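Local atomic coordinates of amidohydrolase 3 domain-containing protein (Pyrococcus furiosus, PDB entry 3ICJ), a protein that probably hydrolyses carbon–nitrogen bonds other than peptide bonds, as a zinc-binding member of the amidohydrolase family. Residues R337-G342 with A365-R370; V357-F362 with L388-S393; V444-A449 with H468-G473. One frame throughout, in Å; residues are numbered along the deposited sequence.

Contacts 1 and 2 share parts of the fold: helix 352-365 supplies Val357-Phe362 to contact 2 and leads into Ala365-Arg370 of contact 1. Their centres lie 11 Å apart, and they touch through Ser368 O with Arg391 NH2 and Ser368 OG with Leu388 O, each a hydrogen bond of 2.6 Å. Contact 1 is partly buried and polar, with a lysine reaching a backbone carbonyl. Contact 2, deeper, is purely apolar. Contact 3 lies about 21 Å, centre to centre, from contact 2 and joins two other helices, 442-451 and 463-477, through a buried tyrosine side chain. All three belong to the amidohydrolase domain, and none supplies a zinc ligand.

Contact 1: residues R337-G342 with A365-R370; sequences RAKPLG and AEFSGR
Lys339, at the C-terminal end of helix 328-338 of the amidohydrolase barrel, reaches across to Ala365 and Phe367 where helix 352-365 closes in a Schellman motif. The evidence for that motif is the positive phi of Glu366 (53°), together with two backbone bonds back into the last helical turn. A second Schellman motif ends the lysine's own helix: Leu343 N bonds to Ala338 O, Gly342, also at positive phi, gives its N to Lys339 O at 3.0 Å, and a type I beta turn spans Lys339 to Gly342. The contact therefore brings two neighbouring helix ends together, with Lys339 and Phe367 closest in backbone position.

The lysine does most of the reaching. Its CG stands anti to the carbonyl carbon (chi1 -80°), and the chain runs extended from there, which carries the ammonium group to the last turn of the other helix. NZ gives a hydrogen bond of 2.8 Å to Ala365 O, lying in the carbonyl plane on a lone pair, with a C=O...N angle of 141°. A positive charge at a helix C terminus is probably favourable for the helix dipole. NZ is also shared with Glu336, with which it forms a salt bridge, so the amine is held by an anion on its own helix and a carbonyl on the next.

Lower down, the methylene part of the lysine passes the phenyl ring of Phe367, the two side chains running in opposite directions. The ring also packs on Ile335 and Val345, and Ala365 touches Ile335, which makes helix 328-338 the partner of both residues. Lys339 CE comes within 3.2 Å of Ala365 O beside the bonded amine, while Lys339 CG approaches Phe367 CD1 obliquely at 4.0 Å.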
loop_
_atom_site.group_PDB
_atom_site.type_symbol
_atom_site.label_atom_id
_atom_site.label_comp_id
_atom_site.label_asym_id
_atom_site.label_seq_id
_atom_site.Cartn_x
_atom_site.Cartn_y
_atom_site.Cartn_z
ATOM N N ARG A 337 -10.529 12.876 17.799
ATOM C CA ARG A 337 -11.229 13.536 16.707
ATOM C C ARG A 337 -11.851 12.513 15.751
ATOM O O ARG A 337 -12.892 12.780 15.144
ATOM C CB ARG A 337 -10.279 14.459 15.926
ATOM C CG ARG A 337 -9.827 15.713 16.666
ATOM C CD ARG A 337 -8.836 16.515 15.804
ATOM N NE ARG A 337 -9.520 17.370 14.825
ATOM C CZ ARG A 337 -8.911 18.157 13.940
ATOM N NH1 ARG A 337 -7.580 18.189 13.854
ATOM N NH2 ARG A 337 -9.639 18.900 13.122
ATOM N N ALA A 338 -11.210 11.345 15.610
ATOM C CA ALA A 338 -11.722 10.288 14.729
ATOM C C ALA A 338 -12.947 9.582 15.315
ATOM O O ALA A 338 -13.862 9.223 14.580
ATOM C CB ALA A 338 -10.613 9.269 14.386
ATOM N N LYS A 339 -12.941 9.385 16.634
ATOM C CA LYS A 339 -14.036 8.741 17.369
ATOM C C LYS A 339 -15.469 9.230 17.021
ATOM O O LYS A 339 -16.257 8.428 16.504
ATOM C CB LYS A 339 -13.802 8.812 18.878
ATOM C CG LYS A 339 -12.839 7.797 19.451
ATOM C CD LYS A 339 -12.806 8.048 20.951
ATOM C CE LYS A 339 -12.086 6.972 21.686
ATOM N NZ LYS A 339 -11.809 7.454 23.077
ATOM N N PRO A 340 -15.800 10.529 17.227
ATOM C CA PRO A 340 -17.213 10.820 16.909
ATOM C C PRO A 340 -17.525 10.841 15.391
ATOM O O PRO A 340 -18.686 10.771 15.027
ATOM C CB PRO A 340 -17.448 12.197 17.546
ATOM C CG PRO A 340 -16.123 12.866 17.475
ATOM C CD PRO A 340 -15.088 11.754 17.647
ATOM N N LEU A 341 -16.499 10.880 14.532
ATOM C CA LEU A 341 -16.689 10.759 13.068
ATOM C C LEU A 341 -16.774 9.299 12.590
ATOM O O LEU A 341 -16.923 9.036 11.383
ATOM C CB LEU A 341 -15.587 11.512 12.297
ATOM C CG LEU A 341 -15.503 13.039 12.509
ATOM C CD1 LEU A 341 -14.251 13.606 11.848
ATOM C CD2 LEU A 341 -16.739 13.748 12.004
ATOM N N GLY A 342 -16.654 8.352 13.533
ATOM C CA GLY A 342 -16.681 6.924 13.231
ATOM C C GLY A 342 -15.506 6.444 12.372
ATOM O O GLY A 342 -15.584 5.390 11.745
ATOM N N ALA A 365 -6.706 5.633 24.801
ATOM C CA ALA A 365 -7.933 6.078 24.137
ATOM C C ALA A 365 -9.035 5.002 24.090
ATOM O O ALA A 365 -10.132 5.273 23.612
ATOM C CB ALA A 365 -7.613 6.581 22.729
ATOM N N GLU A 366 -8.721 3.799 24.577
ATOM C CA GLU A 366 -9.621 2.631 24.568
ATOM C C GLU A 366 -10.142 2.374 23.167
ATOM O O GLU A 366 -11.341 2.188 22.956
ATOM C CB GLU A 366 -10.765 2.800 25.589
ATOM C CG GLU A 366 -10.263 2.862 27.022
ATOM C CD GLU A 366 -11.269 3.496 27.971
ATOM O OE1 GLU A 366 -11.625 4.687 27.796
ATOM O OE2 GLU A 366 -11.690 2.799 28.906
ATOM N N PHE A 367 -9.214 2.380 22.211
ATOM C CA PHE A 367 -9.562 2.413 20.822
ATOM C C PHE A 367 -8.817 1.274 20.140
ATOM O O PHE A 367 -7.606 1.178 20.244
ATOM C CB PHE A 367 -9.143 3.775 20.231
ATOM C CG PHE A 367 -9.534 3.967 18.775
ATOM C CD1 PHE A 367 -10.765 4.529 18.446
ATOM C CD2 PHE A 367 -8.650 3.633 17.744
ATOM C CE1 PHE A 367 -11.124 4.736 17.102
ATOM C CE2 PHE A 367 -9.004 3.813 16.406
ATOM C CZ PHE A 367 -10.254 4.369 16.091
ATOM N N SER A 368 -9.526 0.415 19.434
ATOM C CA SER A 368 -8.849 -0.698 18.767
ATOM C C SER A 368 -8.466 -0.298 17.340
ATOM O O SER A 368 -9.274 -0.396 16.420
ATOM C CB SER A 368 -9.706 -1.966 18.818
ATOM O OG SER A 368 -8.874 -3.119 18.852
ATOM N N GLY A 369 -7.239 0.193 17.174
ATOM C CA GLY A 369 -6.812 0.722 15.890
ATOM C C GLY A 369 -6.073 -0.333 15.103
ATOM O O GLY A 369 -6.110 -1.520 15.441
ATOM N N ARG A 370 -5.421 0.098 14.030
ATOM C CA ARG A 370 -4.556 -0.774 13.302
ATOM C C ARG A 370 -3.141 -0.216 13.260
ATOM O O ARG A 370 -2.932 1.003 13.321
ATOM C CB ARG A 370 -5.093 -1.115 11.878
ATOM C CG ARG A 370 -5.505 0.057 11.049
ATOM C CD ARG A 370 -6.075 -0.370 9.688
ATOM N NE ARG A 370 -5.004 -0.682 8.728
ATOM C CZ ARG A 370 -5.204 -1.012 7.455
ATOM N NH1 ARG A 370 -6.439 -1.112 6.969
ATOM N NH2 ARG A 370 -4.165 -1.262 6.667
#

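Contact 2: residues V357-F362 with L388-S393; sequences VALDAF and LKVRIS
Two first torsions turn Leu359 and Val390 toward each other: Leu359 has CG anti to its carbonyl carbon (chi1 -63°), and Val390 has CG1 anti to its backbone N (chi1 -173°), leaving CG2 beside that N. The valine can then meet two residues of helix 352-365 with separate methyls. Its CG2 touches Leu359 CD2 at 3.7 Å, the shortest approach between the segments, and its CG1 lies 4.0 Å from Phe362 CE2 and 4.1 Å from Phe362 CD2. The valine and phenylalanine side chains are turned at about a right angle, and the methyl comes to the ring obliquely.

Leu388, in the last turn of helix 379-388, supplies the fourth side chain. Its CD1 sits 4.1 Å from Leu359 CD2, so that Leu359 CD2 meets both Leu388 and Val390, and also 3.9 Å from Leu359 O. Lys389 follows in a Schellman motif that leads the chain into strand 391-394. Around this core, Ile371 of the neighbouring parallel strand touches both Phe362 and Val390, Ile385 touches Leu359, and Ile335 of helix 328-338 packs against Phe362. The contact thus belongs to the layer between helices and parallel strands of a beta/alpha barrel, and the Phe362 side chain is about 13 Å from a zinc ion.

With no hydrogen bond or charge pair across the segments, the fit rests on branched methyls and one phenyl ring, without a directional bond, which implies cohesion by dispersion and the burial of apolar surface.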
loop_
_atom_site.group_PDB
_atom_site.type_symbol
_atom_site.label_atom_id
_atom_site.label_comp_id
_atom_site.label_asym_id
_atom_site.label_seq_id
_atom_site.Cartn_x
_atom_site.Cartn_y
_atom_site.Cartn_z
ATOM N N VAL A 357 4.652 3.013 21.498
ATOM C CA VAL A 357 3.963 4.315 21.443
ATOM C C VAL A 357 2.538 4.140 20.899
ATOM O O VAL A 357 1.572 4.677 21.473
ATOM C CB VAL A 357 4.766 5.368 20.601
ATOM C CG1 VAL A 357 3.910 6.641 20.313
ATOM C CG2 VAL A 357 6.052 5.763 21.337
ATOM N N ALA A 358 2.412 3.348 19.825
ATOM C CA ALA A 358 1.112 3.046 19.209
ATOM C C ALA A 358 0.190 2.255 20.146
ATOM O O ALA A 358 -0.972 2.606 20.295
ATOM C CB ALA A 358 1.295 2.300 17.880
ATOM N N LEU A 359 0.716 1.211 20.783
ATOM C CA LEU A 359 -0.034 0.453 21.795
ATOM C C LEU A 359 -0.482 1.298 22.990
ATOM O O LEU A 359 -1.638 1.193 23.410
ATOM C CB LEU A 359 0.740 -0.789 22.250
ATOM C CG LEU A 359 1.023 -1.872 21.196
ATOM C CD1 LEU A 359 1.969 -2.932 21.756
ATOM C CD2 LEU A 359 -0.242 -2.509 20.689
ATOM N N ASP A 360 0.409 2.147 23.507
ATOM C CA ASP A 360 0.064 3.100 24.565
ATOM C C ASP A 360 -1.074 4.017 24.152
ATOM O O ASP A 360 -1.955 4.312 24.952
ATOM C CB ASP A 360 1.257 3.996 24.929
ATOM C CG ASP A 360 2.352 3.262 25.698
ATOM O OD1 ASP A 360 2.139 2.130 26.182
ATOM O OD2 ASP A 360 3.446 3.842 25.814
ATOM N N ALA A 361 -1.021 4.500 22.914
ATOM C CA ALA A 361 -2.021 5.432 22.425
ATOM C C ALA A 361 -3.394 4.768 22.298
ATOM O O ALA A 361 -4.404 5.376 22.667
ATOM C CB ALA A 361 -1.587 6.019 21.120
ATOM N N PHE A 362 -3.414 3.529 21.791
ATOM C CA PHE A 362 -4.653 2.759 21.648
ATOM C C PHE A 362 -5.241 2.358 22.997
ATOM O O PHE A 362 -6.460 2.411 23.183
ATOM C CB PHE A 362 -4.454 1.504 20.776
ATOM C CG PHE A 362 -4.160 1.794 19.330
ATOM C CD1 PHE A 362 -4.680 2.918 18.702
ATOM C CD2 PHE A 362 -3.368 0.918 18.587
ATOM C CE1 PHE A 362 -4.403 3.179 17.361
ATOM C CE2 PHE A 362 -3.086 1.170 17.248
ATOM C CZ PHE A 362 -3.602 2.299 16.633
ATOM N N LEU A 388 -5.550 -6.112 23.246
ATOM C CA LEU A 388 -6.144 -4.920 22.643
ATOM C C LEU A 388 -6.744 -5.190 21.254
ATOM O O LEU A 388 -7.360 -4.286 20.671
ATOM C CB LEU A 388 -5.088 -3.813 22.517
ATOM C CG LEU A 388 -4.516 -3.143 23.768
ATOM C CD1 LEU A 388 -3.318 -2.282 23.374
ATOM C CD2 LEU A 388 -5.597 -2.339 24.515
ATOM N N LYS A 389 -6.527 -6.405 20.726
ATOM C CA LYS A 389 -7.045 -6.838 19.396
ATOM C C LYS A 389 -6.660 -5.858 18.274
ATOM O O LYS A 389 -7.466 -5.564 17.375
ATOM C CB LYS A 389 -8.574 -7.050 19.429
ATOM C CG LYS A 389 -9.101 -7.961 20.560
ATOM C CD LYS A 389 -10.635 -7.958 20.579
ATOM C CE LYS A 389 -11.199 -9.086 21.439
ATOM N NZ LYS A 389 -11.229 -8.726 22.876
ATOM N N VAL A 390 -5.424 -5.357 18.336
ATOM C CA VAL A 390 -4.902 -4.429 17.326
ATOM C C VAL A 390 -4.760 -5.150 15.990
ATOM O O VAL A 390 -4.165 -6.233 15.913
ATOM C CB VAL A 390 -3.523 -3.859 17.723
ATOM C CG1 VAL A 390 -3.090 -2.760 16.737
ATOM C CG2 VAL A 390 -3.559 -3.310 19.147
ATOM N N ARG A 391 -5.309 -4.548 14.943
ATOM C CA ARG A 391 -5.204 -5.101 13.604
ATOM C C ARG A 391 -3.862 -4.681 13.028
ATOM O O ARG A 391 -3.367 -3.598 13.343
ATOM C CB ARG A 391 -6.357 -4.599 12.754
ATOM C CG ARG A 391 -7.716 -5.168 13.199
ATOM C CD ARG A 391 -8.875 -4.313 12.729
ATOM N NE ARG A 391 -9.044 -3.087 13.513
ATOM C CZ ARG A 391 -9.031 -1.848 13.015
ATOM N NH1 ARG A 391 -8.884 -1.640 11.717
ATOM N NH2 ARG A 391 -9.194 -0.799 13.819
ATOM N N ILE A 392 -3.256 -5.544 12.219
ATOM C CA ILE A 392 -1.903 -5.308 11.705
ATOM C C ILE A 392 -1.865 -5.538 10.190
ATOM O O ILE A 392 -2.370 -6.528 9.688
ATOM C CB ILE A 392 -0.838 -6.211 12.401
ATOM C CG1 ILE A 392 -0.687 -5.824 13.886
ATOM C CG2 ILE A 392 0.520 -6.079 11.710
ATOM C CD1 ILE A 392 0.037 -6.876 14.731
ATOM N N SER A 393 -1.299 -4.579 9.473
ATOM C CA SER A 393 -1.027 -4.751 8.062
ATOM C C SER A 393 0.483 -4.932 7.851
ATOM O O SER A 393 1.271 -4.025 8.146
ATOM C CB SER A 393 -1.538 -3.556 7.277
ATOM O OG SER A 393 -1.691 -3.916 5.918
#

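Contact 3: residues V444-A449 with H468-G473; sequences VSIDAA and HLYTHG
Tyr470 of helix 463-477 carries the whole contact, meeting Ile446 and then Ser445 of helix 442-451 as its side chain runs outward. Its CB points toward the other helix, and a first torsion of -138°, off the usual staggered positions, goes with the ring's reach toward that helix. From CG one side of the ring turns to the neighbour. Tyr470 CD1 meets Ile446 CG1 at 3.8 Å, obliquely to the ring, and Ile446 CD1 at 4.2 Å. One atom further out, Tyr470 CE1 lies 3.9 Å from Ser445 CB, which sits at the ring edge near its plane. The serine therefore contributes carbon rather than its hydroxyl. At the tip, Tyr470 OH stays 4.3 Å from Ser445 CB. Phe97 of strand 92-102 adds an edge-to-face ring contact with the tyrosine and also touches Ile446, joining both helices to that strand.

The tyrosine sits in a helix distorted by a wider pi-type turn at residues 469-473. The geometric sign is the bond from Gly473 N to His468 O at 2.9 Å; His468 O also accepts from Thr471 N at 3.1 Å, from the opposite face of its plane.

Side chain to side chain, Tyr470 is about 9 Å from the zinc ligand His101, and Ser445 is about 9 Å from Asp434. This is buried helix-to-helix packing near the two-zinc centre of an amidohydrolase barrel.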
loop_
_atom_site.group_PDB
_atom_site.type_symbol
_atom_site.label_atom_id
_atom_site.label_comp_id
_atom_site.label_asym_id
_atom_site.label_seq_id
_atom_site.Cartn_x
_atom_site.Cartn_y
_atom_site.Cartn_z
ATOM N N VAL A 444 4.116 -12.665 -5.765
ATOM C CA VAL A 444 5.507 -12.435 -5.396
ATOM C C VAL A 444 5.613 -12.240 -3.868
ATOM O O VAL A 444 6.560 -12.714 -3.254
ATOM C CB VAL A 444 6.110 -11.236 -6.235
ATOM C CG1 VAL A 444 7.486 -10.805 -5.744
ATOM C CG2 VAL A 444 6.179 -11.601 -7.729
ATOM N N SER A 445 4.628 -11.575 -3.256
ATOM C CA SER A 445 4.570 -11.443 -1.799
ATOM C C SER A 445 4.117 -12.730 -1.075
ATOM O O SER A 445 4.538 -12.981 0.046
ATOM C CB SER A 445 3.672 -10.269 -1.368
ATOM O OG SER A 445 4.323 -9.030 -1.593
ATOM N N ILE A 446 3.246 -13.515 -1.710
ATOM C CA ILE A 446 2.821 -14.820 -1.184
ATOM C C ILE A 446 4.027 -15.779 -1.079
ATOM O O ILE A 446 4.205 -16.460 -0.054
ATOM C CB ILE A 446 1.678 -15.427 -2.052
ATOM C CG1 ILE A 446 0.352 -14.744 -1.715
ATOM C CG2 ILE A 446 1.503 -16.958 -1.818
ATOM C CD1 ILE A 446 -0.642 -14.952 -2.765
ATOM N N ASP A 447 4.845 -15.799 -2.135
ATOM C CA ASP A 447 6.082 -16.584 -2.203
ATOM C C ASP A 447 7.008 -16.257 -1.036
ATOM O O ASP A 447 7.587 -17.149 -0.416
ATOM C CB ASP A 447 6.798 -16.266 -3.520
ATOM C CG ASP A 447 7.753 -17.347 -3.943
ATOM O OD1 ASP A 447 7.362 -18.169 -4.807
ATOM O OD2 ASP A 447 8.891 -17.377 -3.423
ATOM N N ALA A 448 7.146 -14.962 -0.758
ATOM C CA ALA A 448 7.944 -14.466 0.364
ATOM C C ALA A 448 7.436 -14.946 1.738
ATOM O O ALA A 448 8.218 -15.372 2.599
ATOM C CB ALA A 448 7.997 -12.940 0.319
ATOM N N ALA A 449 6.125 -14.875 1.940
ATOM C CA ALA A 449 5.517 -15.233 3.233
ATOM C C ALA A 449 5.600 -16.731 3.543
ATOM O O ALA A 449 5.649 -17.159 4.710
ATOM C CB ALA A 449 4.060 -14.777 3.255
ATOM N N HIS A 468 -5.291 -16.818 2.692
ATOM C CA HIS A 468 -6.222 -16.262 3.659
ATOM C C HIS A 468 -5.894 -14.818 4.054
ATOM O O HIS A 468 -6.761 -13.929 3.970
ATOM C CB HIS A 468 -6.292 -17.118 4.923
ATOM C CG HIS A 468 -7.026 -16.438 6.029
ATOM N ND1 HIS A 468 -8.361 -16.106 5.933
ATOM C CD2 HIS A 468 -6.610 -16.002 7.243
ATOM C CE1 HIS A 468 -8.737 -15.495 7.046
ATOM N NE2 HIS A 468 -7.693 -15.419 7.854
ATOM N N LEU A 469 -4.642 -14.586 4.460
ATOM C CA LEU A 469 -4.165 -13.243 4.875
ATOM C C LEU A 469 -4.234 -12.168 3.788
ATOM O O LEU A 469 -4.467 -10.996 4.078
ATOM C CB LEU A 469 -2.742 -13.327 5.463
ATOM C CG LEU A 469 -2.731 -14.225 6.711
ATOM C CD1 LEU A 469 -1.296 -14.593 7.112
ATOM C CD2 LEU A 469 -3.513 -13.634 7.883
ATOM N N TYR A 470 -4.074 -12.571 2.543
ATOM C CA TYR A 470 -4.103 -11.650 1.418
ATOM C C TYR A 470 -5.506 -11.458 0.836
ATOM O O TYR A 470 -5.683 -10.739 -0.121
ATOM C CB TYR A 470 -3.154 -12.142 0.334
ATOM C CG TYR A 470 -2.308 -11.092 -0.332
ATOM C CD1 TYR A 470 -1.000 -11.346 -0.655
ATOM C CD2 TYR A 470 -2.823 -9.860 -0.654
ATOM C CE1 TYR A 470 -0.237 -10.411 -1.278
ATOM C CE2 TYR A 470 -2.065 -8.921 -1.269
ATOM C CZ TYR A 470 -0.770 -9.201 -1.581
ATOM O OH TYR A 470 -0.012 -8.266 -2.199
ATOM N N THR A 471 -6.490 -12.108 1.438
ATOM C CA THR A 471 -7.878 -11.939 1.073
ATOM C C THR A 471 -8.748 -11.489 2.251
ATOM O O THR A 471 -8.968 -10.312 2.442
ATOM C CB THR A 471 -8.443 -13.210 0.412
ATOM O OG1 THR A 471 -8.195 -14.335 1.247
ATOM C CG2 THR A 471 -7.804 -13.455 -0.926
ATOM N N HIS A 472 -9.228 -12.435 3.043
ATOM C CA HIS A 472 -10.069 -12.124 4.181
ATOM C C HIS A 472 -9.292 -11.429 5.289
ATOM O O HIS A 472 -9.823 -10.606 5.990
ATOM C CB HIS A 472 -10.774 -13.374 4.719
ATOM C CG HIS A 472 -11.884 -13.080 5.681
ATOM N ND1 HIS A 472 -11.955 -13.644 6.931
ATOM C CD2 HIS A 472 -12.961 -12.271 5.576
ATOM C CE1 HIS A 472 -13.034 -13.208 7.549
ATOM N NE2 HIS A 472 -13.658 -12.370 6.750
ATOM N N GLY A 473 -8.021 -11.762 5.417
ATOM C CA GLY A 473 -7.182 -11.184 6.465
ATOM C C GLY A 473 -7.129 -9.678 6.290
ATOM O O GLY A 473 -7.466 -8.912 7.193
#